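Local atomic coordinates of pyroglutatmate porin OpdO (Pseudomonas aeruginosa, PDB entry 3SZV), a protein that probably forms a substrate-selective channel across the bacterial outer membrane for the uptake of small carboxylates such as pyroglutamate. Residues Thr66-Asp72 against Leu111-Val117; Phe129-Val134 against Ala191-Ala195; Arg253-Ala259 against Ile280-Tyr286; Trp352-Leu358 against Lys373-Val379. All blocks are in the same frame, centred on the assembly; numbering follows the deposited sequence.

Contact 1 (Thr66-Asp72 against Leu111-Val117)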
# COMPACT_ATOMS: atom_id res chain seq x y z
N THR A 66 27.17 -0.68 18.89
CA THR A 66 26.21 -1.77 19.05
C THR A 66 24.82 -1.28 18.68
O THR A 66 24.09 -1.94 17.94
CB THR A 66 26.21 -2.29 20.50
OG1 THR A 66 27.48 -2.87 20.80
CG2 THR A 66 25.13 -3.35 20.68
N VAL A 67 24.45 -0.12 19.21
CA VAL A 67 23.23 0.54 18.78
C VAL A 67 23.60 1.74 17.92
O VAL A 67 24.35 2.62 18.36
CB VAL A 67 22.38 1.01 19.97
CG1 VAL A 67 21.07 1.61 19.48
CG2 VAL A 67 22.12 -0.14 20.93
N GLY A 68 23.09 1.75 16.70
CA GLY A 68 23.34 2.84 15.77
C GLY A 68 22.14 3.75 15.66
O GLY A 68 21.00 3.29 15.70
N PHE A 69 22.39 5.04 15.52
CA PHE A 69 21.31 6.02 15.42
C PHE A 69 21.38 6.76 14.09
O PHE A 69 22.46 6.96 13.52
CB PHE A 69 21.38 7.00 16.59
CG PHE A 69 21.23 6.34 17.93
CD1 PHE A 69 19.99 5.95 18.39
CD2 PHE A 69 22.34 6.10 18.72
CE1 PHE A 69 19.85 5.33 19.61
CE2 PHE A 69 22.21 5.48 19.95
CZ PHE A 69 20.96 5.09 20.40
N GLY A 70 20.22 7.19 13.61
CA GLY A 70 20.16 7.94 12.37
C GLY A 70 18.91 8.77 12.29
O GLY A 70 18.10 8.79 13.22
N VAL A 71 18.75 9.46 11.17
CA VAL A 71 17.55 10.25 10.91
C VAL A 71 17.26 10.26 9.42
O VAL A 71 18.16 10.42 8.59
CB VAL A 71 17.71 11.69 11.43
CG1 VAL A 71 18.89 12.38 10.75
CG2 VAL A 71 16.43 12.48 11.20
N ASP A 72 15.99 10.06 9.08
CA ASP A 72 15.54 10.19 7.70
C ASP A 72 14.65 11.42 7.59
O ASP A 72 14.07 11.87 8.59
CB ASP A 72 14.74 8.97 7.25
CG ASP A 72 15.53 7.68 7.27
OD1 ASP A 72 16.77 7.72 7.18
OD2 ASP A 72 14.90 6.60 7.35
N LEU A 111 10.24 14.22 9.66
CA LEU A 111 11.45 13.58 10.16
C LEU A 111 11.16 12.21 10.74
O LEU A 111 10.09 11.97 11.29
CB LEU A 111 12.08 14.43 11.26
CG LEU A 111 12.50 15.83 10.83
CD1 LEU A 111 13.08 16.57 12.03
CD2 LEU A 111 13.50 15.76 9.69
N THR A 112 12.14 11.32 10.63
CA THR A 112 12.04 10.00 11.23
C THR A 112 13.34 9.66 11.94
O THR A 112 14.38 9.48 11.29
CB THR A 112 11.74 8.94 10.15
OG1 THR A 112 10.64 9.39 9.35
CG2 THR A 112 11.42 7.57 10.78
N ALA A 113 13.30 9.60 13.26
CA ALA A 113 14.45 9.15 14.02
C ALA A 113 14.54 7.65 13.84
O ALA A 113 13.51 6.97 13.72
CB ALA A 113 14.28 9.48 15.48
N LYS A 114 15.75 7.11 13.81
CA LYS A 114 15.91 5.67 13.70
C LYS A 114 17.04 5.12 14.56
O LYS A 114 18.02 5.82 14.86
CB LYS A 114 16.10 5.24 12.24
CG LYS A 114 17.32 5.82 11.55
CD LYS A 114 17.28 5.52 10.05
CE LYS A 114 18.53 6.04 9.37
NZ LYS A 114 18.52 5.76 7.90
N ALA A 115 16.90 3.86 14.94
CA ALA A 115 17.93 3.17 15.71
C ALA A 115 18.02 1.72 15.23
O ALA A 115 17.00 1.09 14.96
CB ALA A 115 17.62 3.22 17.20
N ARG A 116 19.24 1.20 15.12
CA ARG A 116 19.44 -0.18 14.71
C ARG A 116 20.28 -0.93 15.73
O ARG A 116 21.20 -0.37 16.32
CB ARG A 116 20.12 -0.27 13.35
CG ARG A 116 21.57 0.19 13.39
CD ARG A 116 22.33 -0.12 12.10
NE ARG A 116 23.75 0.18 12.27
CZ ARG A 116 24.62 0.26 11.27
NH1 ARG A 116 24.22 0.08 10.02
NH2 ARG A 116 25.90 0.53 11.52
N VAL A 117 19.96 -2.20 15.95
CA VAL A 117 20.84 -3.08 16.69
C VAL A 117 20.77 -4.43 16.00
O VAL A 117 19.69 -4.86 15.58
CB VAL A 117 20.44 -3.18 18.18
CG1 VAL A 117 19.07 -3.83 18.33
CG2 VAL A 117 21.49 -3.95 18.96
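Lys114 reaches across the strand pair to Asp72, and its NZ meets OD1 of Asp72 at 2.7 Å in a salt bridge that joins residues two places apart in register. The ammonium approaches OD1 on the syn side, only 17° out of the carboxylate plane. CG of Lys114 sits between its backbone N and carbonyl carbon (chi1 61°) and the rest of the chain is extended, which carries the methylenes closely over Gly70, with CG 3.4 Å from Gly70 C. Gly68 and Gly70 present only backbone on this face, and the aliphatic parts of Arg116 and Lys114 lie over them. Ser60 is a second partner for both charged ends: its carbonyl accepts from Lys114 NZ, and its amide makes a weak bond to Asp72 OD1. The two segments are neighbouring antiparallel staves of the OprD beta-barrel, their axes 4.6 Å apart and their directions 158° apart. Paired backbone bonds link Gly68 with Arg116, Gly70 with Lys114 and Asp72 with Thr112. The other face, carrying Val67, Phe69, Val71, Ala113, Ala115 and Val117, is apolar and more loosely packed. There Phe69 CD1 lies 3.8 Å from Ala115 CB, whereas Val67 CG2 and Val117 CG2 are 4.3 Å apart. Bound C8E detergent molecules touch Phe69 and Val117, consistent with a lipid-facing surface.

Contact 2 (Phe129-Val134 against Ala191-Ala195). With C8E ((hydroxyethyloxy)tri(ethyloxy)octane), chain I; C8E ((hydroxyethyloxy)tri(ethyloxy)octane), chain B.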
# COMPACT_ATOMS: atom_id res chain seq x y z
N PHE A 129 4.76 2.38 5.14
CA PHE A 129 5.11 0.98 5.04
C PHE A 129 3.86 0.19 4.67
O PHE A 129 2.74 0.72 4.69
CB PHE A 129 5.71 0.48 6.36
CG PHE A 129 4.75 0.50 7.52
CD1 PHE A 129 4.53 1.67 8.26
CD2 PHE A 129 4.05 -0.64 7.88
CE1 PHE A 129 3.63 1.68 9.33
CE2 PHE A 129 3.15 -0.63 8.94
CZ PHE A 129 2.93 0.52 9.67
N LYS A 130 4.06 -1.08 4.34
CA LYS A 130 3.00 -2.00 3.96
C LYS A 130 2.98 -3.18 4.92
O LYS A 130 4.03 -3.74 5.25
CB LYS A 130 3.25 -2.55 2.54
CG LYS A 130 3.56 -1.52 1.47
CD LYS A 130 2.36 -0.66 1.13
CE LYS A 130 2.72 0.24 -0.07
NZ LYS A 130 1.55 1.01 -0.59
N SER A 131 1.79 -3.56 5.35
CA SER A 131 1.61 -4.75 6.19
C SER A 131 0.17 -5.19 6.06
O SER A 131 -0.68 -4.40 5.65
CB SER A 131 1.95 -4.47 7.66
OG SER A 131 0.96 -3.68 8.30
N PRO A 132 -0.14 -6.44 6.42
CA PRO A 132 -1.51 -6.89 6.22
C PRO A 132 -2.55 -6.00 6.90
O PRO A 132 -3.59 -5.73 6.28
CB PRO A 132 -1.50 -8.31 6.82
CG PRO A 132 -0.08 -8.77 6.53
CD PRO A 132 0.77 -7.55 6.80
N LEU A 133 -2.30 -5.54 8.11
CA LEU A 133 -3.32 -4.80 8.86
C LEU A 133 -3.28 -3.29 8.66
O LEU A 133 -4.20 -2.59 9.08
CB LEU A 133 -3.26 -5.13 10.36
CG LEU A 133 -3.55 -6.61 10.65
CD1 LEU A 133 -3.47 -6.81 12.16
CD2 LEU A 133 -4.92 -7.05 10.13
N VAL A 134 -2.20 -2.79 8.06
CA VAL A 134 -2.12 -1.37 7.75
C VAL A 134 -1.08 -1.12 6.68
O VAL A 134 0.07 -1.55 6.80
CB VAL A 134 -1.84 -0.52 9.00
CG1 VAL A 134 -0.55 -0.96 9.72
CG2 VAL A 134 -1.73 0.95 8.62
N ALA A 191 -5.31 5.81 17.98
CA ALA A 191 -4.29 4.78 18.15
C ALA A 191 -4.52 3.56 17.28
O ALA A 191 -5.58 2.94 17.33
CB ALA A 191 -4.16 4.37 19.62
N PHE A 192 -3.53 3.22 16.47
CA PHE A 192 -3.50 1.92 15.82
C PHE A 192 -2.28 1.17 16.27
O PHE A 192 -1.15 1.66 16.16
CB PHE A 192 -3.51 2.01 14.29
CG PHE A 192 -3.63 0.67 13.64
CD1 PHE A 192 -2.51 -0.02 13.20
CD2 PHE A 192 -4.86 0.05 13.57
CE1 PHE A 192 -2.63 -1.28 12.64
CE2 PHE A 192 -5.00 -1.21 13.01
CZ PHE A 192 -3.87 -1.88 12.55
N ASP A 193 -2.49 -0.02 16.82
CA ASP A 193 -1.41 -0.85 17.30
C ASP A 193 -1.48 -2.21 16.63
O ASP A 193 -2.56 -2.78 16.49
CB ASP A 193 -1.54 -1.04 18.82
CG ASP A 193 -1.36 0.25 19.57
OD1 ASP A 193 -0.21 0.72 19.67
OD2 ASP A 193 -2.36 0.81 20.07
N PHE A 194 -0.34 -2.75 16.22
CA PHE A 194 -0.33 -4.12 15.72
C PHE A 194 1.02 -4.77 15.99
O PHE A 194 2.03 -4.10 16.21
CB PHE A 194 -0.65 -4.19 14.23
CG PHE A 194 0.57 -4.05 13.33
CD1 PHE A 194 1.26 -5.18 12.90
CD2 PHE A 194 1.03 -2.81 12.92
CE1 PHE A 194 2.39 -5.08 12.09
CE2 PHE A 194 2.16 -2.69 12.10
CZ PHE A 194 2.84 -3.84 11.69
N ALA A 195 1.01 -6.09 15.99
CA ALA A 195 2.23 -6.87 15.93
C ALA A 195 1.97 -8.05 15.03
O ALA A 195 0.82 -8.52 14.93
CB ALA A 195 2.68 -7.32 17.32
C4 C8E I . -8.82 -9.47 16.54
C5 C8E I . -7.94 -9.14 17.74
C6 C8E I . -6.98 -8.01 17.38
C7 C8E I . -6.75 -7.07 18.55
C8 C8E I . -5.83 -7.64 19.62
O9 C8E I . -5.03 -6.61 20.16
C10 C8E I . -4.13 -6.05 19.22
C11 C8E I . -2.76 -6.18 19.87
O12 C8E I . -1.70 -5.76 19.04
C13 C8E I . -0.58 -5.45 19.85
C14 C8E I . 0.27 -4.34 19.24
O15 C8E I . 1.50 -4.29 19.93
C16 C8E I . 2.06 -3.00 19.99
C17 C8E I . 3.25 -2.93 19.03
O18 C8E I . 3.96 -1.72 19.17
C19 C8E I . 5.36 -1.92 19.29
C20 C8E I . 6.08 -1.06 18.25
O21 C8E I . 6.82 -0.04 18.89
C3 C8E B . -0.64 -8.82 19.24
C4 C8E B . 0.40 -9.93 19.29
C5 C8E B . 0.31 -10.83 18.06
C6 C8E B . 1.53 -11.74 17.97
C7 C8E B . 2.00 -11.87 16.53
C8 C8E B . 1.91 -13.30 16.03
O9 C8E B . 3.21 -13.78 15.78
C10 C8E B . 3.21 -15.12 15.33
C11 C8E B . 3.79 -15.11 13.92
O12 C8E B . 4.33 -16.36 13.57
C13 C8E B . 4.27 -16.58 12.18
C14 C8E B . 3.63 -17.93 11.89
O15 C8E B . 2.25 -17.71 11.70
C16 C8E B . 1.44 -18.78 12.14
C17 C8E B . 0.14 -18.69 11.35
O18 C8E B . 0.16 -19.57 10.24
C19 C8E B . -1.14 -19.72 9.72
C20 C8E B . -1.10 -20.01 8.23
O21 C8E B . -2.30 -20.66 7.87
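Phe129 and Phe194 meet obliquely, CE2 to CE2 at 3.9 Å, as the two side chains slide past each other in opposite directions. This is where the loop that follows strand 120-124 packs against the inner face of the OprD-family beta-barrel wall, represented here by strand 186-200. The wall contributes Phe192 and Phe194, two residues apart and both directed toward the loop. Three loop residues meet the Phe194 ring. Ser131 OG lies over one face of it, 3.9 Å from CZ, while Phe129 and Val134 come in obliquely; the Val134 side chain crosses that of Phe194 at about a right angle. CG1 of Val134 is the branch that fills the angle between the two wall aromatics. Placed between the backbone N and the carbonyl carbon (chi1 57°), it stands 3.6 Å from Phe192 CE1 and 4.0 Å from Phe194 CE2. Leu133 approaches Phe192 differently: its CB lies at the ring edge, in the ring plane, 4.0 Å from CZ. Leu133 also touches His210, Gln220 and Phe222 of the next strands, and Ile289 from another loop covers Val134 and Phe192. On the outer surface of the same strand, detergent runs past Asp193 and Ala195, with C17 of the chain I C8E 3.3 Å from Phe194 O. Within the loop, the Ser131 hydroxyl that lies over the Phe194 ring donates a hydrogen bond to Val134 O at 2.8 Å.

Contact 3 (Arg253-Ala259 against Ile280-Tyr286)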
# COMPACT_ATOMS: atom_id res chain seq x y z
N ARG A 253 -19.94 0.40 18.48
CA ARG A 253 -21.08 -0.47 18.21
C ARG A 253 -20.58 -1.84 17.74
O ARG A 253 -19.48 -1.96 17.18
CB ARG A 253 -21.96 0.14 17.13
CG ARG A 253 -21.27 0.23 15.77
CD ARG A 253 -22.28 0.31 14.64
NE ARG A 253 -21.65 0.53 13.34
CZ ARG A 253 -21.29 -0.43 12.50
NH1 ARG A 253 -21.47 -1.71 12.82
NH2 ARG A 253 -20.75 -0.11 11.33
N GLU A 254 -21.39 -2.87 17.95
CA GLU A 254 -20.97 -4.20 17.56
C GLU A 254 -20.61 -4.30 16.09
O GLU A 254 -21.31 -3.77 15.22
CB GLU A 254 -22.03 -5.23 17.92
CG GLU A 254 -22.12 -5.47 19.40
CD GLU A 254 -23.13 -6.52 19.76
OE1 GLU A 254 -23.55 -7.30 18.87
OE2 GLU A 254 -23.50 -6.57 20.95
N LEU A 255 -19.51 -4.99 15.82
CA LEU A 255 -18.98 -5.16 14.48
C LEU A 255 -18.61 -6.61 14.29
O LEU A 255 -18.06 -7.23 15.20
CB LEU A 255 -17.71 -4.32 14.30
CG LEU A 255 -17.76 -2.82 14.04
CD1 LEU A 255 -16.33 -2.33 13.82
CD2 LEU A 255 -18.61 -2.52 12.83
N ASP A 256 -18.92 -7.17 13.12
CA ASP A 256 -18.50 -8.52 12.78
C ASP A 256 -18.16 -8.58 11.29
O ASP A 256 -19.04 -8.41 10.45
CB ASP A 256 -19.59 -9.54 13.12
CG ASP A 256 -19.36 -10.89 12.46
OD1 ASP A 256 -18.20 -11.30 12.31
OD2 ASP A 256 -20.37 -11.53 12.08
N ASN A 257 -16.90 -8.84 10.97
CA ASN A 257 -16.50 -9.01 9.58
C ASN A 257 -15.52 -10.15 9.44
O ASN A 257 -14.66 -10.34 10.30
CB ASN A 257 -15.83 -7.75 9.03
CG ASN A 257 -15.27 -7.98 7.65
OD1 ASN A 257 -14.07 -8.20 7.48
ND2 ASN A 257 -16.15 -7.98 6.64
N ARG A 258 -15.67 -10.91 8.36
CA ARG A 258 -14.64 -11.87 7.94
C ARG A 258 -14.34 -11.62 6.47
O ARG A 258 -15.23 -11.25 5.69
CB ARG A 258 -15.14 -13.30 8.14
CG ARG A 258 -15.43 -13.65 9.58
CD ARG A 258 -16.41 -14.81 9.63
NE ARG A 258 -16.09 -15.80 10.66
CZ ARG A 258 -16.57 -15.78 11.89
NH1 ARG A 258 -16.23 -16.72 12.76
NH2 ARG A 258 -17.40 -14.81 12.26
N ALA A 259 -13.09 -11.84 6.08
CA ALA A 259 -12.70 -11.70 4.68
C ALA A 259 -11.72 -12.79 4.32
O ALA A 259 -10.64 -12.88 4.90
CB ALA A 259 -12.09 -10.32 4.42
N ILE A 280 -16.42 -11.79 1.40
CA ILE A 280 -16.66 -11.00 2.59
C ILE A 280 -17.90 -11.54 3.28
O ILE A 280 -18.89 -11.85 2.62
CB ILE A 280 -16.90 -9.51 2.22
CG1 ILE A 280 -15.85 -9.00 1.21
CG2 ILE A 280 -16.93 -8.64 3.47
CD1 ILE A 280 -14.38 -9.08 1.69
N SER A 281 -17.87 -11.66 4.61
CA SER A 281 -19.06 -12.11 5.34
C SER A 281 -19.16 -11.47 6.71
O SER A 281 -18.23 -10.82 7.19
CB SER A 281 -19.10 -13.63 5.43
OG SER A 281 -18.02 -14.13 6.20
N GLY A 282 -20.31 -11.66 7.35
CA GLY A 282 -20.61 -10.96 8.59
C GLY A 282 -21.56 -9.81 8.33
O GLY A 282 -21.97 -9.57 7.19
N ASP A 283 -21.91 -9.09 9.39
CA ASP A 283 -22.83 -7.97 9.27
C ASP A 283 -22.17 -6.73 8.66
O ASP A 283 -22.86 -5.80 8.21
CB ASP A 283 -23.42 -7.61 10.63
CG ASP A 283 -24.26 -8.73 11.21
OD1 ASP A 283 -24.27 -8.89 12.45
OD2 ASP A 283 -24.90 -9.46 10.42
N ASP A 284 -20.84 -6.70 8.67
CA ASP A 284 -20.11 -5.50 8.32
C ASP A 284 -19.15 -5.71 7.17
O ASP A 284 -18.75 -6.84 6.87
CB ASP A 284 -19.36 -4.99 9.56
CG ASP A 284 -20.30 -4.61 10.66
OD1 ASP A 284 -20.85 -3.50 10.59
OD2 ASP A 284 -20.55 -5.43 11.58
N PRO A 285 -18.80 -4.62 6.47
CA PRO A 285 -17.82 -4.68 5.39
C PRO A 285 -16.41 -4.79 5.96
O PRO A 285 -16.23 -4.74 7.19
CB PRO A 285 -18.02 -3.34 4.69
CG PRO A 285 -18.34 -2.41 5.82
CD PRO A 285 -19.23 -3.24 6.75
N TYR A 286 -15.42 -4.93 5.09
CA TYR A 286 -14.05 -5.12 5.57
C TYR A 286 -13.47 -3.85 6.17
O TYR A 286 -13.37 -2.83 5.50
CB TYR A 286 -13.19 -5.53 4.40
CG TYR A 286 -11.77 -5.90 4.76
CD1 TYR A 286 -11.50 -7.09 5.43
CD2 TYR A 286 -10.69 -5.08 4.42
CE1 TYR A 286 -10.21 -7.47 5.76
CE2 TYR A 286 -9.39 -5.45 4.75
CZ TYR A 286 -9.16 -6.65 5.41
OH TYR A 286 -7.89 -7.07 5.74
O HOH W 1 -21.31 -1.37 8.94
O HOH W 2 -22.60 -5.36 13.26
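Asp284 divides its carboxylate between two donors of 253-259. OD1 takes a salt bridge from Arg253 NH1 at 2.9 Å on its syn side and lies 6° from the guanidinium plane; OD2 accepts the backbone N of Asp256 at 2.8 Å on its anti side. Two waters reinforce the grip, one running from OD1 to Arg253 NH2, weakly at that end, the other from OD2 to Glu254 O. The backbone answers in return, Asp284 N donating to Asp256 O. Asn257 ND2 then bonds Asp284 O at 2.8 Å, approaching from above the carbonyl plane; CG anti to the backbone N (chi1 173°) extends the amide toward the turn. The regular pairing belongs to the hairpin of barrel strands 256-268 and 271-281, where Arg258 and Ser281 form an antiparallel hydrogen-bonded pair. After Ser281 the chain folds back over 253-259, and Gly282 has a positive phi (102°) that suits glycine. Leu255 CD2 comes up against the carboxylate, 3.3 Å from Asp284 OD1; farther along the strand Ala259 CB rests 3.4 Å from Tyr286 CD1 and 3.8 Å from Ile280 CD1. Tyr286 also touches Ala244 and Gln220, on two further strands.

Contact 4 (Trp352-Leu358 against Lys373-Val379)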
# COMPACT_ATOMS: atom_id res chain seq x y z
N TRP A 352 -19.05 -4.60 -11.21
CA TRP A 352 -17.82 -5.06 -11.83
C TRP A 352 -16.90 -3.88 -12.10
O TRP A 352 -17.36 -2.73 -12.20
CB TRP A 352 -18.08 -5.87 -13.11
CG TRP A 352 -18.77 -5.15 -14.23
CD1 TRP A 352 -20.11 -5.19 -14.52
CD2 TRP A 352 -18.18 -4.32 -15.24
NE1 TRP A 352 -20.38 -4.43 -15.63
CE2 TRP A 352 -19.21 -3.89 -16.10
CE3 TRP A 352 -16.87 -3.90 -15.51
CZ2 TRP A 352 -18.98 -3.06 -17.19
CZ3 TRP A 352 -16.64 -3.08 -16.60
CH2 TRP A 352 -17.69 -2.67 -17.43
N GLU A 353 -15.61 -4.17 -12.20
CA GLU A 353 -14.62 -3.14 -12.49
C GLU A 353 -13.57 -3.71 -13.43
O GLU A 353 -13.08 -4.82 -13.23
CB GLU A 353 -13.98 -2.63 -11.20
CG GLU A 353 -12.87 -1.60 -11.45
CD GLU A 353 -12.29 -1.01 -10.17
OE1 GLU A 353 -12.93 -1.11 -9.09
OE2 GLU A 353 -11.17 -0.44 -10.25
N ARG A 354 -13.24 -2.94 -14.46
CA ARG A 354 -12.13 -3.27 -15.34
C ARG A 354 -11.05 -2.21 -15.19
O ARG A 354 -11.36 -1.02 -15.10
CB ARG A 354 -12.60 -3.31 -16.80
CG ARG A 354 -11.47 -3.62 -17.75
CD ARG A 354 -11.70 -3.06 -19.15
NE ARG A 354 -12.18 -1.67 -19.18
CZ ARG A 354 -11.47 -0.59 -18.84
NH1 ARG A 354 -10.22 -0.70 -18.40
NH2 ARG A 354 -12.03 0.61 -18.93
N ASN A 355 -9.79 -2.63 -15.18
CA ASN A 355 -8.66 -1.71 -15.17
C ASN A 355 -7.71 -2.06 -16.29
O ASN A 355 -7.50 -3.24 -16.57
CB ASN A 355 -7.81 -1.84 -13.90
CG ASN A 355 -8.54 -1.52 -12.60
OD1 ASN A 355 -8.01 -1.81 -11.53
ND2 ASN A 355 -9.73 -0.91 -12.67
N THR A 356 -7.11 -1.05 -16.90
CA THR A 356 -6.03 -1.28 -17.87
C THR A 356 -4.93 -0.27 -17.62
O THR A 356 -5.20 0.93 -17.54
CB THR A 356 -6.52 -1.13 -19.31
OG1 THR A 356 -7.58 -2.07 -19.55
CG2 THR A 356 -5.37 -1.38 -20.31
N ASP A 357 -3.70 -0.76 -17.48
CA ASP A 357 -2.54 0.10 -17.27
C ASP A 357 -1.58 -0.06 -18.44
O ASP A 357 -1.20 -1.18 -18.78
CB ASP A 357 -1.77 -0.30 -16.00
CG ASP A 357 -2.47 0.11 -14.72
OD1 ASP A 357 -3.59 0.67 -14.78
OD2 ASP A 357 -1.90 -0.14 -13.64
N LEU A 358 -1.18 1.06 -19.04
CA LEU A 358 -0.18 1.05 -20.09
C LEU A 358 0.93 1.97 -19.62
O LEU A 358 0.67 3.09 -19.19
CB LEU A 358 -0.76 1.61 -21.39
CG LEU A 358 -0.75 0.75 -22.65
CD1 LEU A 358 -1.17 1.61 -23.84
CD2 LEU A 358 0.62 0.14 -22.89
N LYS A 373 2.65 6.55 -17.16
CA LYS A 373 1.70 5.48 -16.92
C LYS A 373 0.29 6.01 -17.10
O LYS A 373 -0.08 7.04 -16.52
CB LYS A 373 1.87 4.90 -15.52
CG LYS A 373 0.88 3.77 -15.23
CD LYS A 373 1.10 3.13 -13.87
CE LYS A 373 2.35 2.27 -13.89
NZ LYS A 373 2.32 1.38 -15.08
N TRP A 374 -0.49 5.29 -17.90
CA TRP A 374 -1.91 5.58 -18.07
C TRP A 374 -2.71 4.46 -17.42
O TRP A 374 -2.54 3.28 -17.74
CB TRP A 374 -2.24 5.71 -19.57
CG TRP A 374 -3.71 5.72 -19.89
CD1 TRP A 374 -4.69 6.47 -19.29
CD2 TRP A 374 -4.37 4.95 -20.90
NE1 TRP A 374 -5.91 6.20 -19.86
CE2 TRP A 374 -5.75 5.27 -20.85
CE3 TRP A 374 -3.94 4.01 -21.84
CZ2 TRP A 374 -6.68 4.69 -21.71
CZ3 TRP A 374 -4.87 3.44 -22.69
CH2 TRP A 374 -6.23 3.78 -22.62
N ARG A 375 -3.58 4.82 -16.48
CA ARG A 375 -4.42 3.85 -15.78
C ARG A 375 -5.88 4.17 -16.05
O ARG A 375 -6.37 5.24 -15.68
CB ARG A 375 -4.15 3.90 -14.27
CG ARG A 375 -2.67 3.78 -13.90
CD ARG A 375 -2.47 3.69 -12.39
NE ARG A 375 -3.11 2.49 -11.85
CZ ARG A 375 -3.64 2.39 -10.64
NH1 ARG A 375 -3.63 3.42 -9.80
NH2 ARG A 375 -4.22 1.25 -10.26
N ASN A 376 -6.57 3.25 -16.71
CA ASN A 376 -7.95 3.48 -17.09
C ASN A 376 -8.84 2.48 -16.36
O ASN A 376 -8.53 1.29 -16.30
CB ASN A 376 -8.07 3.33 -18.61
CG ASN A 376 -9.50 3.25 -19.10
OD1 ASN A 376 -9.95 2.19 -19.53
ND2 ASN A 376 -10.21 4.37 -19.03
N ALA A 377 -9.92 2.96 -15.76
CA ALA A 377 -10.83 2.09 -15.04
C ALA A 377 -12.28 2.40 -15.37
O ALA A 377 -12.65 3.55 -15.63
CB ALA A 377 -10.61 2.22 -13.55
N THR A 378 -13.09 1.35 -15.34
CA THR A 378 -14.54 1.47 -15.53
C THR A 378 -15.20 0.68 -14.42
O THR A 378 -14.83 -0.48 -14.20
CB THR A 378 -14.94 0.84 -16.88
OG1 THR A 378 -14.30 1.55 -17.94
CG2 THR A 378 -16.46 0.91 -17.08
N VAL A 379 -16.17 1.27 -13.73
CA VAL A 379 -16.92 0.57 -12.70
C VAL A 379 -18.40 0.66 -13.03
O VAL A 379 -18.89 1.75 -13.35
CB VAL A 379 -16.71 1.23 -11.31
CG1 VAL A 379 -17.64 0.59 -10.28
CG2 VAL A 379 -15.25 1.14 -10.87
O HOH W 3 -8.89 -0.11 -21.16
O HOH W 4 -5.23 -0.01 -12.64
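Strands 352-358 and 373-379 run antiparallel, 170° between directions and 4.7 Å between axes, with reciprocal backbone bonds at Arg354-Thr378, Thr356-Asn376 and Leu358-Trp374. On the face bearing those pairs, Arg354 bends at chi3 to lay its guanidinium across the neighbouring strand. NH2 makes short but bent, weak bonds to Thr378 OG1 (2.6 Å) and Asn376 OD1 (2.7 Å), and the guanidinium and amide planes are only 10° apart. Asp388 and Asn390 of the next strand are further partners, taking Thr378 OG1 and Asn376 ND2 respectively. At one end Trp352 CH2 packs on Thr378 CG2 at 3.8 Å; at the other, Leu358 CB meets Trp374 CE3 at 4.0 Å. Across the opposite face, Asp357 and Arg375 lie side by side in a long salt bridge, OD2 to NE 3.4 Å, with a water joining OD1 to NH2. Asn355 ND2 bonds Glu353 OE2 nearly straight (174°) and rests beside Ala377 CB. Backbone N atoms of Ile302 and Gly303 donate to Glu353 OE2 and OE1, while Ile300 and Gln301 of that loop pack on Asn355, Arg375 and Ala377. This barrel hairpin is flanked by strand 329-343 beyond 352-358 and strand 387-399 beyond 373-379.

Overall arrangement
The four contacts follow one another along the chain, each closing before the next opens. Contacts 1, 3 and 4 pair neighbouring strands of the barrel wall, whereas contact 2 joins a loop to the wall's inner side. Contact 2 is nearest the middle, about 11 Å from the chain centre, against about 24, 22 and 18 Å for contacts 1, 3 and 4. Contacts 1 and 4 lie on opposite sides of that centre, their centres about 40 Å apart. Contacts 2 and 3 are neighbours, with nearest atoms about 5 Å apart, and Ile289, three residues after Tyr286 of contact 3, touches Val134 and Phe192 of contact 2. Detergent touches the outer surface at contacts 1 and 2.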